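Local atomic coordinates of beta-1,3-xylanase (Alcaligenes sp., PDB entry 2COV), a protein that binds beta-1,3-xylan through the family 31 carbohydrate-binding module present here, probably holding the enzyme's catalytic part close to its substrate. Residues D11-N16 with L84-T89; L41-L46 with D66-F71. One frame throughout, in Å; residues are numbered along the deposited sequence.

In the fold
The two contacts share one wall of the module: strand 80-89 supplies residues 84-89 of interaction 1, and its antiparallel neighbour, strand 66-75, supplies residues 66-71 of interaction 2. Their centres lie about 9 Å apart. Two probable hydrogen bonds join them, Arg-86 O to Leu-69 N at 2.7 Å and Thr-89 OG1 to Asp-66 OD2 at 2.7 Å, while Asp-85 OD1 packs against Lys-68 CE at 3.3 Å. From this pair of strands, interaction 1 reaches strand 13-19 across the interior, whereas interaction 2 ties in the hairpin turn after strand 37-41. Along the chain, interaction 2 is nested within the loop that interaction 1 closes. Both belong to the framework of the module.

Interaction 1: residues D11-N16 with L84-T89; sequences DDFNFN and LDRNIT
Arg-86 and Phe-13 form the polar centre of the contact: NH1 of Arg-86 donates to Phe-13 O at 2.8 Å, with an N-H...O angle of 152°, and the acceptor lies near the guanidinium plane. This ties an arginine side chain to main chain of strand 13-16. The charged contact is looser. Asp-11 OD1 stands over one guanidinium face, 3.9 Å from Arg-86 NH1, a long salt bridge of charges alone, since the oxygen lies well out of the guanidinium plane and no N-H points at it; Ile-88 CG2 covers the opposite face, so the group is sandwiched.

Two CH-pi contacts lie along the join. A chi1 of -171° swings the Phe-13 ring away from its own N, and one face meets Arg-86, whose CG sits 4.0 Å from the ring centroid. His-27 also meets this ring. Further along, Ile-88 CD1 lies over a face of Phe-15, 4.3 Å from its centroid.

Apolar packing adds Phe-13 CE1 on Leu-84 CB at 3.8 Å and Phe-15 CE1 on Ile-88 CB at 3.9 Å. Beyond the chain, Leu-84 to Arg-86 continue the sheet by an antiparallel ladder with a second subunit.

The chain's two outermost strands, their segment axes 8.7 Å apart and inclined at 42°, thus meet through side chains without a backbone ladder, as where a beta-sandwich closes on itself, consistent with the immunoglobulin-like E-set clan.

Interaction 2: residues L41-L46 with D66-F71; sequences LNDYCL and DYKLTF
Asp-66 and Asn-42 meet through water 1, which accepts from Asn-42 ND2 and donates to Asp-66 O at 2.6 Å. At Tyr-67 the same amide slants past the ring, their planes 32° apart, with ND2 3.4 Å from Tyr-67 CD2. Leu-41 packs beside it, CD1 reaching Tyr-67 CB at 3.6 Å, while the phenol oxygen bonds to Val-62 N.

Lys-68 is held by its backbone and by its side chain. Its backbone N donates to Asn-42 OD1 at 2.9 Å, nearly straight at 168°, and its O accepts from Asn-42 N at 2.8 Å. One asparagine thus occupies both polar groups of the lysine backbone, extending the pairing past the end of strand 37-41. That strand turns here into 44-51 through a type I' beta turn from Leu-41 to Tyr-44, a two-residue hairpin whose corners, Asn-42 and Asp-43, have positive phi; the Cys-40 to Cys-45 disulfide bridges its strands next to the turn. With an alanine in place of Asn-42, Lys-68 N would probably lose its acceptor and water 1 the N-H that it accepts. The lysine side chain, CG anti to its N (chi1 177°) and fully extended, carries NZ to the syn lone pair of Asp-43 OD2, a salt bridge of 2.8 Å. Since Asp-43 residues of two neighbouring subunits pack nearby, this positive charge is likely to offset the gathered carboxylates.

Leu-69 forms an antiparallel non-hydrogen-bonded pair with Leu-41, and its CD2 touches Leu-41 CD1 at 3.7 Å on the face where both leucines meet Val-25. At Thr-70, OG1 bonds to Asp-85 OD1 and also accepts from two waters: water 2, which accepts from Asp-43 N and donates to Lys-68 O, and water 3, which donates to Asp-43 OD2.

Interaction 1: residues D11-N16 with L84-T89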
loop_
_atom_site.group_PDB
_atom_site.type_symbol
_atom_site.label_atom_id
_atom_site.label_comp_id
_atom_site.label_asym_id
_atom_site.label_seq_id
_atom_site.Cartn_x
_atom_site.Cartn_y
_atom_site.Cartn_z
ATOM N N ASP A 11 16.159 -1.545 -21.500
ATOM C CA ASP A 11 15.485 -0.854 -20.434
ATOM C C ASP A 11 16.338 -0.786 -19.192
ATOM O O ASP A 11 17.068 -1.695 -18.862
ATOM C CB ASP A 11 14.161 -1.582 -20.082
ATOM C CG ASP A 11 13.016 -1.346 -21.085
ATOM O OD1 ASP A 11 11.980 -1.956 -20.827
ATOM O OD2 ASP A 11 13.125 -0.596 -22.090
ATOM N N ASP A 12 16.238 0.362 -18.572
ATOM C CA ASP A 12 16.939 0.626 -17.313
ATOM C C ASP A 12 16.485 -0.232 -16.149
ATOM O O ASP A 12 17.273 -0.443 -15.241
ATOM C CB ASP A 12 16.734 2.083 -16.960
ATOM C CG ASP A 12 17.536 3.056 -17.824
ATOM O OD1 ASP A 12 18.612 2.687 -18.330
ATOM O OD2 ASP A 12 17.073 4.203 -17.858
ATOM N N PHE A 13 15.271 -0.728 -16.169
ATOM C CA PHE A 13 14.694 -1.593 -15.156
ATOM C C PHE A 13 14.636 -2.977 -15.759
ATOM O O PHE A 13 13.880 -3.197 -16.711
ATOM C CB PHE A 13 13.288 -1.074 -14.829
ATOM C CG PHE A 13 12.628 -1.720 -13.642
ATOM C CD1 PHE A 13 11.271 -1.504 -13.428
ATOM C CD2 PHE A 13 13.288 -2.565 -12.752
ATOM C CE1 PHE A 13 10.599 -2.047 -12.386
ATOM C CE2 PHE A 13 12.630 -3.104 -11.673
ATOM C CZ PHE A 13 11.289 -2.847 -11.504
ATOM N N ASN A 14 15.479 -3.898 -15.315
ATOM C CA ASN A 14 15.612 -5.141 -16.056
ATOM C C ASN A 14 16.217 -6.230 -15.160
ATOM O O ASN A 14 16.293 -6.111 -13.948
ATOM C CB ASN A 14 16.460 -4.820 -17.298
ATOM C CG ASN A 14 16.063 -5.502 -18.545
ATOM O OD1 ASN A 14 16.251 -4.841 -19.637
ATOM N ND2 ASN A 14 15.556 -6.649 -18.487
ATOM N N PHE A 15 16.563 -7.338 -15.802
ATOM C CA PHE A 15 17.180 -8.476 -15.110
ATOM C C PHE A 15 18.232 -9.136 -15.946
ATOM O O PHE A 15 18.244 -9.038 -17.168
ATOM C CB PHE A 15 16.151 -9.499 -14.668
ATOM C CG PHE A 15 15.567 -10.257 -15.812
ATOM C CD1 PHE A 15 14.499 -9.783 -16.517
ATOM C CD2 PHE A 15 16.133 -11.483 -16.222
ATOM C CE1 PHE A 15 13.972 -10.487 -17.610
ATOM C CE2 PHE A 15 15.618 -12.165 -17.322
ATOM C CZ PHE A 15 14.506 -11.723 -17.987
ATOM N N ASN A 16 19.166 -9.804 -15.241
ATOM C CA ASN A 16 20.118 -10.699 -15.811
ATOM C C ASN A 16 19.909 -12.115 -15.343
ATOM O O ASN A 16 19.639 -12.379 -14.162
ATOM C CB ASN A 16 21.548 -10.337 -15.354
ATOM C CG ASN A 16 21.993 -8.973 -15.813
ATOM O OD1 ASN A 16 21.913 -8.655 -17.005
ATOM N ND2 ASN A 16 22.512 -8.170 -14.880
ATOM N N LEU A 84 8.614 1.444 -8.622
ATOM C CA LEU A 84 8.413 0.972 -9.983
ATOM C C LEU A 84 8.149 -0.518 -10.007
ATOM O O LEU A 84 8.896 -1.230 -9.352
ATOM C CB LEU A 84 9.628 1.266 -10.886
ATOM C CG LEU A 84 10.061 2.703 -11.063
ATOM C CD1 LEU A 84 11.063 3.063 -9.985
ATOM C CD2 LEU A 84 10.791 2.912 -12.328
ATOM N N ASP A 85 7.126 -0.953 -10.754
ATOM C CA ASP A 85 6.850 -2.362 -10.919
ATOM C C ASP A 85 6.853 -2.724 -12.372
ATOM O O ASP A 85 6.293 -1.985 -13.177
ATOM C CB ASP A 85 5.483 -2.741 -10.305
ATOM C CG ASP A 85 5.289 -2.350 -8.810
ATOM O OD1 ASP A 85 6.061 -2.817 -8.004
ATOM O OD2 ASP A 85 4.345 -1.528 -8.446
ATOM N N ARG A 86 7.355 -3.911 -12.708
ATOM C CA ARG A 86 7.126 -4.468 -14.068
ATOM C C ARG A 86 7.094 -5.971 -13.999
ATOM O O ARG A 86 7.880 -6.571 -13.271
ATOM C CB ARG A 86 8.166 -3.964 -15.007
ATOM C CG ARG A 86 9.534 -4.553 -14.897
ATOM C CD ARG A 86 10.526 -4.078 -16.024
ATOM N NE ARG A 86 10.065 -4.639 -17.319
ATOM C CZ ARG A 86 10.889 -5.006 -18.307
ATOM N NH1 ARG A 86 12.204 -4.839 -18.285
ATOM N NH2 ARG A 86 10.382 -5.530 -19.415
ATOM N N ASN A 87 6.299 -6.590 -14.844
ATOM C CA ASN A 87 6.270 -8.065 -14.951
ATOM C C ASN A 87 7.165 -8.546 -16.042
ATOM O O ASN A 87 7.220 -7.960 -17.143
ATOM C CB ASN A 87 4.843 -8.556 -15.258
ATOM C CG ASN A 87 3.842 -8.256 -14.201
ATOM O OD1 ASN A 87 4.182 -8.028 -13.052
ATOM N ND2 ASN A 87 2.543 -8.295 -14.614
ATOM N N ILE A 88 7.869 -9.644 -15.763
ATOM C CA ILE A 88 8.799 -10.271 -16.697
ATOM C C ILE A 88 8.643 -11.801 -16.659
ATOM O O ILE A 88 8.062 -12.359 -15.736
ATOM C CB ILE A 88 10.308 -9.861 -16.456
ATOM C CG1 ILE A 88 10.813 -10.315 -15.095
ATOM C CG2 ILE A 88 10.461 -8.378 -16.614
ATOM C CD1 ILE A 88 11.327 -11.790 -15.010
ATOM N N THR A 89 9.132 -12.408 -17.709
ATOM C CA THR A 89 9.393 -13.853 -17.729
ATOM C C THR A 89 10.887 -14.117 -17.613
ATOM O O THR A 89 11.657 -13.500 -18.319
ATOM C CB THR A 89 8.823 -14.453 -19.010
ATOM O OG1 THR A 89 7.409 -14.212 -19.079
ATOM C CG2 THR A 89 9.099 -15.981 -19.094
#

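Interaction 2: residues L41-L46 with D66-F71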
loop_
_atom_site.group_PDB
_atom_site.type_symbol
_atom_site.label_atom_id
_atom_site.label_comp_id
_atom_site.label_asym_id
_atom_site.label_seq_id
_atom_site.Cartn_x
_atom_site.Cartn_y
_atom_site.Cartn_z
ATOM N N LEU A 41 11.549 -9.251 -5.900
ATOM C CA LEU A 41 11.019 -10.237 -6.858
ATOM C C LEU A 41 9.769 -10.807 -6.203
ATOM O O LEU A 41 9.835 -11.375 -5.108
ATOM C CB LEU A 41 12.046 -11.382 -7.056
ATOM C CG LEU A 41 11.728 -12.330 -8.170
ATOM C CD1 LEU A 41 12.003 -11.691 -9.490
ATOM C CD2 LEU A 41 12.521 -13.672 -8.053
ATOM N N ASN A 42 8.639 -10.652 -6.866
ATOM C CA ASN A 42 7.386 -11.070 -6.299
ATOM C C ASN A 42 7.159 -10.557 -4.884
ATOM O O ASN A 42 6.594 -11.250 -3.988
ATOM C CB ASN A 42 7.184 -12.608 -6.329
ATOM C CG ASN A 42 6.906 -13.163 -7.689
ATOM O OD1 ASN A 42 6.715 -12.410 -8.672
ATOM N ND2 ASN A 42 6.893 -14.472 -7.804
ATOM N N ASP A 43 7.522 -9.292 -4.662
ATOM C CA ASP A 43 7.309 -8.611 -3.392
ATOM C C ASP A 43 8.144 -9.140 -2.219
ATOM O O ASP A 43 7.891 -8.821 -1.065
ATOM C CB ASP A 43 5.799 -8.538 -2.960
ATOM C CG ASP A 43 4.890 -8.216 -4.100
ATOM O OD1 ASP A 43 4.045 -9.083 -4.522
ATOM O OD2 ASP A 43 5.042 -7.094 -4.636
ATOM N N TYR A 44 9.163 -9.950 -2.525
ATOM C CA TYR A 44 10.224 -10.321 -1.567
ATOM C C TYR A 44 11.353 -9.321 -1.826
ATOM O O TYR A 44 11.887 -9.318 -2.923
ATOM C CB TYR A 44 10.666 -11.751 -1.818
ATOM C CG TYR A 44 11.806 -12.162 -0.943
ATOM C CD1 TYR A 44 11.577 -12.675 0.304
ATOM C CD2 TYR A 44 13.106 -12.054 -1.381
ATOM C CE1 TYR A 44 12.651 -13.051 1.099
ATOM C CE2 TYR A 44 14.164 -12.445 -0.541
ATOM C CZ TYR A 44 13.923 -12.896 0.689
ATOM O OH TYR A 44 14.974 -13.298 1.506
ATOM N N CYS A 45 11.573 -8.460 -0.850
ATOM C CA CYS A 45 12.436 -7.272 -1.049
ATOM C C CYS A 45 13.702 -7.342 -0.255
ATOM O O CYS A 45 13.692 -7.720 0.907
ATOM C CB CYS A 45 11.680 -6.022 -0.620
ATOM S SG CYS A 45 10.170 -5.677 -1.656
ATOM N N LEU A 46 14.793 -6.894 -0.901
ATOM C CA LEU A 46 16.128 -6.782 -0.294
ATOM C C LEU A 46 16.722 -5.486 -0.612
ATOM O O LEU A 46 16.520 -4.955 -1.655
ATOM C CB LEU A 46 17.033 -7.896 -0.836
ATOM C CG LEU A 46 16.611 -9.317 -0.665
ATOM C CD1 LEU A 46 17.429 -10.325 -1.517
ATOM C CD2 LEU A 46 16.804 -9.622 0.824
ATOM N N ASP A 66 6.985 -16.469 -14.550
ATOM C CA ASP A 66 6.701 -15.039 -14.617
ATOM C C ASP A 66 6.840 -14.450 -13.229
ATOM O O ASP A 66 6.397 -15.047 -12.256
ATOM C CB ASP A 66 5.273 -14.773 -15.069
ATOM C CG ASP A 66 4.984 -15.347 -16.396
ATOM O OD1 ASP A 66 3.773 -15.725 -16.619
ATOM O OD2 ASP A 66 5.927 -15.406 -17.212
ATOM N N TYR A 67 7.418 -13.253 -13.125
ATOM C CA TYR A 67 7.695 -12.593 -11.874
ATOM C C TYR A 67 7.342 -11.113 -11.975
ATOM O O TYR A 67 7.530 -10.492 -13.020
ATOM C CB TYR A 67 9.212 -12.691 -11.569
ATOM C CG TYR A 67 9.657 -14.108 -11.275
ATOM C CD1 TYR A 67 10.216 -14.900 -12.277
ATOM C CD2 TYR A 67 9.458 -14.666 -10.028
ATOM C CE1 TYR A 67 10.577 -16.211 -12.043
ATOM C CE2 TYR A 67 9.838 -16.003 -9.771
ATOM C CZ TYR A 67 10.362 -16.765 -10.813
ATOM O OH TYR A 67 10.711 -18.054 -10.608
ATOM N N LYS A 68 6.977 -10.556 -10.836
ATOM C CA LYS A 68 6.873 -9.093 -10.703
ATOM C C LYS A 68 8.211 -8.571 -10.179
ATOM O O LYS A 68 8.688 -8.996 -9.091
ATOM C CB LYS A 68 5.785 -8.741 -9.746
ATOM C CG LYS A 68 5.615 -7.244 -9.468
ATOM C CD LYS A 68 4.626 -7.060 -8.254
ATOM C CE LYS A 68 4.439 -5.672 -7.775
ATOM N NZ LYS A 68 3.511 -5.783 -6.572
ATOM N N LEU A 69 8.810 -7.665 -10.929
ATOM C CA LEU A 69 9.985 -6.928 -10.401
ATOM C C LEU A 69 9.519 -5.670 -9.740
ATOM O O LEU A 69 8.633 -4.976 -10.273
ATOM C CB LEU A 69 10.911 -6.550 -11.578
ATOM C CG LEU A 69 11.320 -7.643 -12.580
ATOM C CD1 LEU A 69 12.376 -7.096 -13.561
ATOM C CD2 LEU A 69 11.787 -8.887 -11.844
ATOM N N THR A 70 10.159 -5.277 -8.649
ATOM C CA THR A 70 9.894 -3.958 -8.062
ATOM C C THR A 70 11.220 -3.335 -7.657
ATOM O O THR A 70 12.141 -3.985 -7.200
ATOM C CB THR A 70 9.052 -4.072 -6.774
ATOM O OG1 THR A 70 7.827 -4.761 -7.079
ATOM C CG2 THR A 70 8.713 -2.757 -6.121
ATOM N N PHE A 71 11.261 -2.015 -7.894
ATOM C CA PHE A 71 12.361 -1.200 -7.411
ATOM C C PHE A 71 11.765 -0.058 -6.639
ATOM O O PHE A 71 10.859 0.643 -7.123
ATOM C CB PHE A 71 13.190 -0.632 -8.558
ATOM C CG PHE A 71 14.386 0.174 -8.119
ATOM C CD1 PHE A 71 15.342 -0.396 -7.311
ATOM C CD2 PHE A 71 14.571 1.483 -8.439
ATOM C CE1 PHE A 71 16.430 0.313 -6.827
ATOM C CE2 PHE A 71 15.669 2.210 -8.019
ATOM C CZ PHE A 71 16.563 1.635 -7.213
HETATM O O HOH W 1 6.044 -16.197 -9.955
HETATM O O HOH W 2 8.271 -7.487 -6.743
HETATM O O HOH W 3 6.782 -5.172 -4.283
#